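Local coordinates for protein BtGH115A (Bacteroides thetaiotaomicron, PDB 5BY3) that acts as a family GH115 4-O-methyl-alpha-glucuronidase with specificity for decorated arabinogalactans, at residues A[759-763]-A[764-768]; A[45-48]-A[49-53]; A[494-498]-A[499-503]; A[30-33]-A[34-38]. One frame throughout, in Å; residues are numbered along the deposited sequence.

Contact 1: A[759-763]-A[764-768]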
loop_
_atom_site.group_PDB
_atom_site.type_symbol
_atom_site.label_atom_id
_atom_site.label_comp_id
_atom_site.label_asym_id
_atom_site.label_seq_id
_atom_site.Cartn_x
_atom_site.Cartn_y
_atom_site.Cartn_z
ATOM N N ILE A 759 -4.197 -11.358 31.262
ATOM C CA ILE A 759 -4.787 -11.295 29.893
ATOM C C ILE A 759 -4.356 -12.506 29.045
ATOM O O ILE A 759 -3.178 -12.643 28.692
ATOM C CB ILE A 759 -4.442 -9.950 29.178
ATOM C CG1 ILE A 759 -5.050 -8.765 29.940
ATOM C CG2 ILE A 759 -4.945 -9.945 27.742
ATOM C CD1 ILE A 759 -4.250 -7.485 29.874
ATOM N N LYS A 760 -5.305 -13.382 28.731
ATOM C CA LYS A 760 -5.028 -14.582 27.944
ATOM C C LYS A 760 -5.659 -14.520 26.541
ATOM O O LYS A 760 -6.834 -14.165 26.409
ATOM C CB LYS A 760 -5.531 -15.814 28.698
ATOM C CG LYS A 760 -5.118 -17.136 28.077
ATOM C CD LYS A 760 -5.540 -18.324 28.917
ATOM C CE LYS A 760 -5.474 -19.587 28.083
ATOM N NZ LYS A 760 -5.376 -20.816 28.923
ATOM N N ALA A 761 -4.898 -14.883 25.505
ATOM C CA ALA A 761 -5.440 -14.937 24.152
ATOM C C ALA A 761 -6.152 -16.254 23.893
ATOM O O ALA A 761 -5.556 -17.325 24.091
ATOM C CB ALA A 761 -4.336 -14.767 23.132
ATOM N N LEU A 762 -7.396 -16.169 23.410
ATOM C CA LEU A 762 -8.179 -17.336 22.975
ATOM C C LEU A 762 -8.136 -17.624 21.475
ATOM O O LEU A 762 -8.366 -18.759 21.057
ATOM C CB LEU A 762 -9.643 -17.203 23.421
ATOM C CG LEU A 762 -10.103 -17.864 24.732
ATOM C CD1 LEU A 762 -9.052 -17.841 25.842
ATOM C CD2 LEU A 762 -11.394 -17.189 25.193
ATOM N N ASP A 763 -7.861 -16.596 20.670
ATOM C CA ASP A 763 -7.806 -16.748 19.215
ATOM C C ASP A 763 -6.458 -16.335 18.678
ATOM O O ASP A 763 -5.624 -15.789 19.432
ATOM C CB ASP A 763 -8.951 -15.983 18.548
ATOM C CG ASP A 763 -10.309 -16.489 18.997
ATOM O OD1 ASP A 763 -10.671 -17.641 18.640
ATOM O OD2 ASP A 763 -11.008 -15.753 19.722
ATOM N N GLU A 764 -6.262 -16.598 17.381
ATOM C CA GLU A 764 -4.988 -16.427 16.703
ATOM C C GLU A 764 -4.374 -15.007 16.785
ATOM O O GLU A 764 -3.504 -14.768 17.650
ATOM C CB GLU A 764 -5.064 -16.963 15.272
ATOM C CG GLU A 764 -3.716 -17.456 14.745
ATOM C CD GLU A 764 -3.826 -18.699 13.874
ATOM O OE1 GLU A 764 -4.680 -19.561 14.158
ATOM O OE2 GLU A 764 -3.048 -18.826 12.908
ATOM N N GLY A 765 -4.818 -14.072 15.943
ATOM C CA GLY A 765 -4.064 -12.810 15.750
ATOM C C GLY A 765 -4.424 -11.671 16.690
ATOM O O GLY A 765 -4.943 -10.629 16.243
ATOM N N VAL A 766 -4.149 -11.884 17.984
ATOM C CA VAL A 766 -4.522 -10.969 19.080
ATOM C C VAL A 766 -3.321 -10.108 19.380
ATOM O O VAL A 766 -2.252 -10.632 19.762
ATOM C CB VAL A 766 -4.858 -11.740 20.366
ATOM C CG1 VAL A 766 -5.017 -10.818 21.569
ATOM C CG2 VAL A 766 -6.096 -12.600 20.158
ATOM N N ILE A 767 -3.461 -8.796 19.205
ATOM C CA ILE A 767 -2.280 -7.971 19.375
ATOM C C ILE A 767 -2.589 -6.882 20.361
ATOM O O ILE A 767 -3.425 -6.011 20.080
ATOM C CB ILE A 767 -1.766 -7.408 18.035
ATOM C CG1 ILE A 767 -1.269 -8.536 17.155
ATOM C CG2 ILE A 767 -0.613 -6.442 18.255
ATOM C CD1 ILE A 767 -1.712 -8.382 15.716
ATOM N N LEU A 768 -1.914 -6.960 21.511
ATOM C CA LEU A 768 -2.063 -5.995 22.589
ATOM C C LEU A 768 -1.234 -4.750 22.325
ATOM O O LEU A 768 -0.089 -4.843 21.888
ATOM C CB LEU A 768 -1.697 -6.627 23.947
ATOM C CG LEU A 768 -1.874 -5.722 25.186
ATOM C CD1 LEU A 768 -3.326 -5.416 25.535
ATOM C CD2 LEU A 768 -1.141 -6.282 26.401
#
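Ala761 and Val766 meet inside the loop that carries the chain from one antiparallel sheet to another in the C-terminal domain, from strand 755-761 to strand 766-772. Their CA atoms are 6.5 Å apart, each CB points toward the other segment, and the contact between them is apolar: Ala761 CB lies 4.1 Å from Val766 CG2. Val766 CG2 also lies 3.3 Å from Asp763 O. It gets there because Val766 turns CG1 anti to the backbone N (chi1 170°), which places CG2 beside that nitrogen, facing the Asp763 carbonyl. Part of the connection is an inverse gamma turn centred on Gly765, marked by the bond from Val766 N to Glu764 O at 3.0 Å. The acidic side chains take no part in this packing. The Asp763 carboxylate leads away from segment 764-768, and OD2 forms a salt bridge with Arg708, while Glu764 OE1 makes a weak hydrogen bond to His703. Around the loop, strand 755-761 is flanked by strands 677-682 and 708-713. Ala761 also touches Ile672 of strand 670-672, which pairs with strand 766-772; the methyl of Ala761 is thereby buried between the two sheets that the loop joins.

Contact 2: A[45-48]-A[49-53]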
loop_
_atom_site.group_PDB
_atom_site.type_symbol
_atom_site.label_atom_id
_atom_site.label_comp_id
_atom_site.label_asym_id
_atom_site.label_seq_id
_atom_site.Cartn_x
_atom_site.Cartn_y
_atom_site.Cartn_z
ATOM N N ASP A 45 16.897 -0.401 -22.681
ATOM C CA ASP A 45 16.844 1.061 -22.830
ATOM C C ASP A 45 17.005 1.775 -21.477
ATOM O O ASP A 45 17.806 2.729 -21.352
ATOM C CB ASP A 45 15.549 1.512 -23.535
ATOM C CG ASP A 45 15.541 1.229 -25.038
ATOM O OD1 ASP A 45 16.531 0.701 -25.601
ATOM O OD2 ASP A 45 14.518 1.547 -25.676
ATOM N N LEU A 46 16.276 1.279 -20.473
ATOM C CA LEU A 46 16.311 1.835 -19.134
ATOM C C LEU A 46 17.695 1.716 -18.531
ATOM O O LEU A 46 18.138 2.638 -17.891
ATOM C CB LEU A 46 15.315 1.141 -18.214
ATOM C CG LEU A 46 13.970 1.808 -17.992
ATOM C CD1 LEU A 46 13.185 1.004 -16.961
ATOM C CD2 LEU A 46 14.125 3.273 -17.579
ATOM N N LEU A 47 18.383 0.601 -18.762
ATOM C CA LEU A 47 19.745 0.437 -18.228
ATOM C C LEU A 47 20.731 1.392 -18.894
ATOM O O LEU A 47 21.615 1.958 -18.237
ATOM C CB LEU A 47 20.228 -1.018 -18.320
ATOM C CG LEU A 47 21.648 -1.330 -17.851
ATOM C CD1 LEU A 47 21.839 -1.240 -16.353
ATOM C CD2 LEU A 47 22.042 -2.713 -18.299
ATOM N N SER A 48 20.561 1.564 -20.194
ATOM C CA SER A 48 21.446 2.376 -20.996
ATOM C C SER A 48 21.329 3.782 -20.517
ATOM O O SER A 48 22.342 4.463 -20.326
ATOM C CB SER A 48 21.055 2.313 -22.470
ATOM O OG SER A 48 21.019 0.975 -22.844
ATOM N N ARG A 49 20.082 4.203 -20.315
ATOM C CA ARG A 49 19.798 5.493 -19.691
ATOM C C ARG A 49 20.580 5.680 -18.366
ATOM O O ARG A 49 21.133 6.744 -18.122
ATOM C CB ARG A 49 18.295 5.625 -19.498
ATOM C CG ARG A 49 17.853 6.990 -19.049
ATOM C CD ARG A 49 16.365 7.101 -19.272
ATOM N NE ARG A 49 15.629 6.980 -18.031
ATOM C CZ ARG A 49 14.310 6.822 -17.957
ATOM N NH1 ARG A 49 13.561 6.736 -19.051
ATOM N NH2 ARG A 49 13.735 6.744 -16.768
ATOM N N ASP A 50 20.657 4.613 -17.563
ATOM C CA ASP A 50 21.324 4.626 -16.265
ATOM C C ASP A 50 22.819 4.512 -16.400
ATOM O O ASP A 50 23.531 5.173 -15.671
ATOM C CB ASP A 50 20.759 3.531 -15.340
ATOM C CG ASP A 50 19.258 3.671 -15.127
ATOM O OD1 ASP A 50 18.691 4.774 -15.414
ATOM O OD2 ASP A 50 18.634 2.668 -14.705
ATOM N N LEU A 51 23.295 3.686 -17.338
ATOM C CA LEU A 51 24.718 3.632 -17.704
ATOM C C LEU A 51 25.308 5.004 -18.111
ATOM O O LEU A 51 26.405 5.353 -17.677
ATOM C CB LEU A 51 24.941 2.591 -18.818
ATOM C CG LEU A 51 25.065 1.149 -18.314
ATOM C CD1 LEU A 51 24.667 0.205 -19.431
ATOM C CD2 LEU A 51 26.441 0.804 -17.784
ATOM N N GLN A 52 24.575 5.752 -18.944
ATOM C CA GLN A 52 24.861 7.142 -19.241
ATOM C C GLN A 52 24.852 8.040 -17.997
ATOM O O GLN A 52 25.797 8.806 -17.786
ATOM C CB GLN A 52 23.840 7.678 -20.269
ATOM C CG GLN A 52 24.267 8.919 -21.037
ATOM C CD GLN A 52 25.605 8.758 -21.779
ATOM O OE1 GLN A 52 25.714 8.019 -22.760
ATOM N NE2 GLN A 52 26.627 9.460 -21.302
ATOM N N THR A 53 23.783 7.975 -17.189
ATOM C CA THR A 53 23.652 8.883 -16.040
ATOM C C THR A 53 24.788 8.624 -15.037
ATOM O O THR A 53 25.487 9.549 -14.627
ATOM C CB THR A 53 22.284 8.753 -15.362
ATOM O OG1 THR A 53 21.249 8.860 -16.346
ATOM C CG2 THR A 53 22.058 9.834 -14.318
#
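Asp45 O receives the N-H of Arg49 at 2.9 Å in a nearly straight bond (171°), one of the i to i+4 bonds that define helix 38-55, the helical arm of the beta-alpha-beta unit formed with strands 28-31 and 59-62. Leu47 O and Ser48 O are met by Leu51 N and Gln52 N in the same way. The Asp50 N to Leu46 O bond is longer, 3.2 Å, and more bent (141°). Beyond the backbone, Arg49 reaches Glu201 and Glu133 through NH2, in two salt bridges, while Asp50 OD2 pairs with Arg205 and Ser124. The Arg49 and Leu46 side chains run side by side in the same direction, and Leu46 CD2 sits over the centre of one guanidinium face, 3.5 Å above its plane. With an alanine in place of Arg49, Glu201 and Glu133 would probably lose this cationic mate, and Leu46 CD2 the flat group it packs on. On the buried side, Leu47 CG packs against Leu51 CD1 at 3.7 Å; Leu47 continues onto helix 113-126 and Leu51 onto strand 28-31. One turn further on, Thr53 gives two donors to Arg49 O, its N and its OG1, the hydroxyl at 2.8 Å, arriving from opposite faces of the carbonyl plane.

Contact 3: A[494-498]-A[499-503]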
loop_
_atom_site.group_PDB
_atom_site.type_symbol
_atom_site.label_atom_id
_atom_site.label_comp_id
_atom_site.label_asym_id
_atom_site.label_seq_id
_atom_site.Cartn_x
_atom_site.Cartn_y
_atom_site.Cartn_z
ATOM N N HIS A 494 -0.703 7.273 12.968
ATOM C CA HIS A 494 -1.403 6.048 13.367
ATOM C C HIS A 494 -2.428 6.400 14.442
ATOM O O HIS A 494 -3.553 5.899 14.454
ATOM C CB HIS A 494 -0.362 5.050 13.888
ATOM C CG HIS A 494 -0.892 3.695 14.253
ATOM N ND1 HIS A 494 -1.094 2.696 13.321
ATOM C CD2 HIS A 494 -1.170 3.138 15.462
ATOM C CE1 HIS A 494 -1.512 1.597 13.937
ATOM N NE2 HIS A 494 -1.554 1.830 15.238
ATOM N N ILE A 495 -2.041 7.292 15.332
ATOM C CA ILE A 495 -2.904 7.750 16.405
ATOM C C ILE A 495 -4.098 8.507 15.826
ATOM O O ILE A 495 -5.231 8.326 16.245
ATOM C CB ILE A 495 -2.069 8.572 17.412
ATOM C CG1 ILE A 495 -1.163 7.574 18.183
ATOM C CG2 ILE A 495 -2.944 9.375 18.371
ATOM C CD1 ILE A 495 -0.135 8.157 19.124
ATOM N N ARG A 496 -3.831 9.327 14.828
ATOM C CA ARG A 496 -4.862 10.031 14.123
ATOM C C ARG A 496 -4.190 10.656 12.928
ATOM O O ARG A 496 -3.273 11.461 13.066
ATOM C CB ARG A 496 -5.479 11.091 15.005
ATOM C CG ARG A 496 -6.820 11.533 14.476
ATOM C CD ARG A 496 -7.942 10.789 15.174
ATOM N NE ARG A 496 -9.235 11.173 14.598
ATOM C CZ ARG A 496 -10.410 10.653 14.949
ATOM N NH1 ARG A 496 -10.469 9.702 15.885
ATOM N NH2 ARG A 496 -11.517 11.072 14.334
ATOM N N LYS A 497 -4.612 10.211 11.755
ATOM C CA LYS A 497 -4.168 10.738 10.476
ATOM C C LYS A 497 -4.486 12.231 10.354
ATOM O O LYS A 497 -5.452 12.714 10.955
ATOM C CB LYS A 497 -4.864 9.977 9.365
ATOM C CG LYS A 497 -4.366 8.550 9.184
ATOM C CD LYS A 497 -4.884 7.863 7.924
ATOM C CE LYS A 497 -3.875 6.864 7.327
ATOM N NZ LYS A 497 -3.643 5.586 8.073
ATOM N N PRO A 498 -3.676 12.972 9.586
ATOM C CA PRO A 498 -4.016 14.372 9.296
ATOM C C PRO A 498 -5.466 14.600 8.879
ATOM O O PRO A 498 -6.128 15.454 9.460
ATOM C CB PRO A 498 -3.084 14.712 8.155
ATOM C CG PRO A 498 -1.850 13.947 8.525
ATOM C CD PRO A 498 -2.339 12.630 9.053
ATOM N N GLU A 499 -5.939 13.812 7.919
ATOM C CA GLU A 499 -7.284 13.872 7.397
ATOM C C GLU A 499 -8.357 13.546 8.410
ATOM O O GLU A 499 -9.458 14.025 8.236
ATOM C CB GLU A 499 -7.429 12.943 6.183
ATOM C CG GLU A 499 -6.535 13.298 5.006
ATOM C CD GLU A 499 -5.217 12.545 5.023
ATOM O OE1 GLU A 499 -4.815 12.177 6.137
ATOM O OE2 GLU A 499 -4.567 12.331 3.936
ATOM N N PHE A 500 -8.056 12.783 9.473
ATOM C CA PHE A 500 -9.010 12.514 10.592
ATOM C C PHE A 500 -9.041 13.555 11.755
ATOM O O PHE A 500 -9.790 13.383 12.738
ATOM C CB PHE A 500 -8.831 11.103 11.213
ATOM C CG PHE A 500 -8.665 9.971 10.229
ATOM C CD1 PHE A 500 -9.071 10.070 8.888
ATOM C CD2 PHE A 500 -8.106 8.747 10.678
ATOM C CE1 PHE A 500 -8.860 8.993 7.994
ATOM C CE2 PHE A 500 -7.935 7.658 9.809
ATOM C CZ PHE A 500 -8.313 7.777 8.454
HETATM N N MSE A 501 -8.264 14.629 11.658
HETATM C CA MSE A 501 -8.065 15.556 12.800
HETATM C C MSE A 501 -9.231 16.463 13.050
HETATM O O MSE A 501 -9.265 17.133 14.081
HETATM C CB MSE A 501 -6.827 16.444 12.652
HETATM C CG MSE A 501 -5.559 15.614 12.818
HETATM SE SE MSE A 501 -5.420 14.875 14.629
HETATM C CE MSE A 501 -5.546 16.536 15.652
ATOM N N GLY A 502 -10.187 16.506 12.117
ATOM C CA GLY A 502 -11.438 17.225 12.322
ATOM C C GLY A 502 -12.479 16.455 13.120
ATOM O O GLY A 502 -13.500 17.040 13.538
ATOM N N ASN A 503 -12.243 15.150 13.342
ATOM C CA ASN A 503 -13.243 14.268 13.969
ATOM C C ASN A 503 -14.589 14.359 13.212
ATOM O O ASN A 503 -15.650 14.508 13.813
ATOM C CB ASN A 503 -13.408 14.609 15.487
ATOM C CG ASN A 503 -14.096 13.490 16.297
ATOM O OD1 ASN A 503 -14.164 12.323 15.867
ATOM N ND2 ASN A 503 -14.608 13.848 17.484
#
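Over one face of the Phe500 ring lies Lys497 CB, 3.8 Å from the ring centroid and 14° off the normal, a CH-pi contact. The aliphatic chain of Lys497 then runs alongside the ring, pointing the same way, until its CD is 3.5 Å from Phe500 CZ. The Arg496 guanidinium stands at right angles to this ring (planes 89° apart) and presents its edge to the carbonyl of the same residue. Arg496 NE donates to Phe500 O at 2.9 Å and Arg496 NH2 to the same oxygen at 3.3 Å; the oxygen is close to the guanidinium plane, but NE approaches from above the carbonyl plane whereas NH2 lies on a lone pair. Arg496 is the first residue to leave helical geometry after helix 476-495, and its chain, bent at chi2 (96°), folds forward onto the type I beta turn Phe500 to Asn503. Asn503 N closes that turn as a third donor to Phe500 O. A leucine in place of Arg496 would probably deprive this carbonyl of both guanidinium bonds, leaving the turn less firmly tied to the helix end. SE of Met501, a selenomethionine, packs 3.6 Å from Arg496 CG, and its side chain continues onto helix 552-580. Glu499 turns elsewhere: OE2 accepts from the backbone N of Trp405 and of Leu406, next to Leu404 of the nickel site, and its side chain is about 7 Å from the metal.

Contact 4: A[30-33]-A[34-38]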
loop_
_atom_site.group_PDB
_atom_site.type_symbol
_atom_site.label_atom_id
_atom_site.label_comp_id
_atom_site.label_asym_id
_atom_site.label_seq_id
_atom_site.Cartn_x
_atom_site.Cartn_y
_atom_site.Cartn_z
ATOM N N ILE A 30 26.718 -4.372 -25.347
ATOM C CA ILE A 30 25.747 -5.242 -24.743
ATOM C C ILE A 30 25.190 -6.233 -25.773
ATOM O O ILE A 30 24.662 -5.826 -26.782
ATOM C CB ILE A 30 24.645 -4.447 -23.995
ATOM C CG1 ILE A 30 25.281 -3.364 -23.059
ATOM C CG2 ILE A 30 23.787 -5.436 -23.220
ATOM C CD1 ILE A 30 24.350 -2.602 -22.112
ATOM N N ALA A 31 25.339 -7.530 -25.490
ATOM C CA ALA A 31 24.912 -8.626 -26.359
ATOM C C ALA A 31 23.500 -9.107 -25.995
ATOM O O ALA A 31 23.257 -9.536 -24.863
ATOM C CB ALA A 31 25.905 -9.765 -26.238
ATOM N N CYS A 32 22.573 -9.026 -26.950
ATOM C CA CYS A 32 21.174 -9.401 -26.725
ATOM C C CYS A 32 20.561 -9.749 -28.055
ATOM O O CYS A 32 20.555 -8.913 -28.964
ATOM C CB CYS A 32 20.373 -8.245 -26.117
ATOM S SG CYS A 32 18.585 -8.546 -25.968
ATOM N N SER A 33 20.035 -10.970 -28.148
ATOM C CA SER A 33 19.402 -11.466 -29.360
ATOM C C SER A 33 18.161 -10.636 -29.660
ATOM O O SER A 33 17.473 -10.181 -28.735
ATOM C CB SER A 33 19.057 -12.949 -29.208
ATOM O OG SER A 33 18.005 -13.328 -30.077
ATOM N N GLY A 34 17.901 -10.427 -30.952
ATOM C CA GLY A 34 16.752 -9.625 -31.405
ATOM C C GLY A 34 15.424 -10.336 -31.250
ATOM O O GLY A 34 14.365 -9.743 -31.476
ATOM N N SER A 35 15.490 -11.603 -30.844
ATOM C CA SER A 35 14.325 -12.475 -30.704
ATOM C C SER A 35 13.619 -12.299 -29.356
ATOM O O SER A 35 12.556 -12.872 -29.128
ATOM C CB SER A 35 14.750 -13.944 -30.893
ATOM O OG SER A 35 15.095 -14.234 -32.246
ATOM N N GLU A 36 14.203 -11.485 -28.479
ATOM C CA GLU A 36 13.746 -11.384 -27.100
ATOM C C GLU A 36 12.521 -10.507 -26.942
ATOM O O GLU A 36 12.343 -9.555 -27.698
ATOM C CB GLU A 36 14.857 -10.877 -26.216
ATOM C CG GLU A 36 14.907 -11.671 -24.927
ATOM C CD GLU A 36 16.122 -12.577 -24.791
ATOM O OE1 GLU A 36 17.034 -12.632 -25.657
ATOM O OE2 GLU A 36 16.160 -13.243 -23.755
ATOM N N ALA A 37 11.686 -10.842 -25.956
ATOM C CA ALA A 37 10.412 -10.152 -25.745
ATOM C C ALA A 37 10.574 -8.618 -25.552
ATOM O O ALA A 37 11.630 -8.159 -25.099
ATOM C CB ALA A 37 9.670 -10.776 -24.591
ATOM N N PRO A 38 9.561 -7.828 -25.938
ATOM C CA PRO A 38 9.638 -6.347 -25.813
ATOM C C PRO A 38 10.156 -5.841 -24.454
ATOM O O PRO A 38 10.995 -4.913 -24.391
ATOM C CB PRO A 38 8.189 -5.897 -26.038
ATOM C CG PRO A 38 7.429 -7.138 -26.529
ATOM C CD PRO A 38 8.430 -8.225 -26.797
#
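Between Ser33 and Glu36 the backbone follows a type I beta turn, with Gly34 and Ser35 both near helical phi and a psi of -5°. Across its ends Ser33 O lies 3.5 Å from Glu36 N, a wide spacing, and the hydrogen bond across the turn comes from a side chain instead. Ser33 OG accepts the N-H of Ser35 at 3.1 Å with an angle of 163°, the side-chain-to-i+2 pairing of an ST turn. The torsion explains the reach: OG stands roughly opposite the backbone N (chi1 156°), which swings the hydroxyl forward beside the carbonyl carbon and over the next peptides. Ser35 in turn brings its CB to 3.4 Å from Ser33 OG, so the hydroxyl that receives the bond is also packed by the donor residue's own side chain.

Glu36 comes back toward the strand end. Its CB is 3.7 Å from Ser33 O, and the chain, bent at chi2, carries Glu36 OE1 to similar distances from Ser33 O and Ser33 CB, 4.0 and 4.1 Å; these are loose van der Waals approaches. The polar hold on this carboxylate lies elsewhere, in the hydrogen bond between its OE2 and Thr72 OG1. Ala37 follows at the N-cap position of helix 38-55. The turn therefore forms the first loop of a beta-alpha-beta unit, leading from strand 28-31, which runs between strands 59-62 and 68-72, into helix 38-55. Cys32 touches Val70 on the neighbouring strand and Leu44 on that helix, while Glu36 also meets Thr116 of helix 113-126.

Overall arrangement
Contacts 4 and 2 belong to one beta-alpha-beta unit: residues 30-38 lead from the strand into the helix that holds 45-53, and they touch where Ile30 CD1 meets Leu51 CD1 at 3.9 Å. Both are partly buried, one a serine-bonded turn, the other regular helix with leucines inward and charges toward helix 193-205. Contacts 1 and 3 are buried and lie across the chain's centre from that pair, with their own centres 27 Å apart. They differ in chemistry: the sheet-to-sheet loop of contact 1 closes on small apolar groups, whereas contact 3, nearer the chain's centre and the nickel ion, uses an arginine to grip a turn carbonyl.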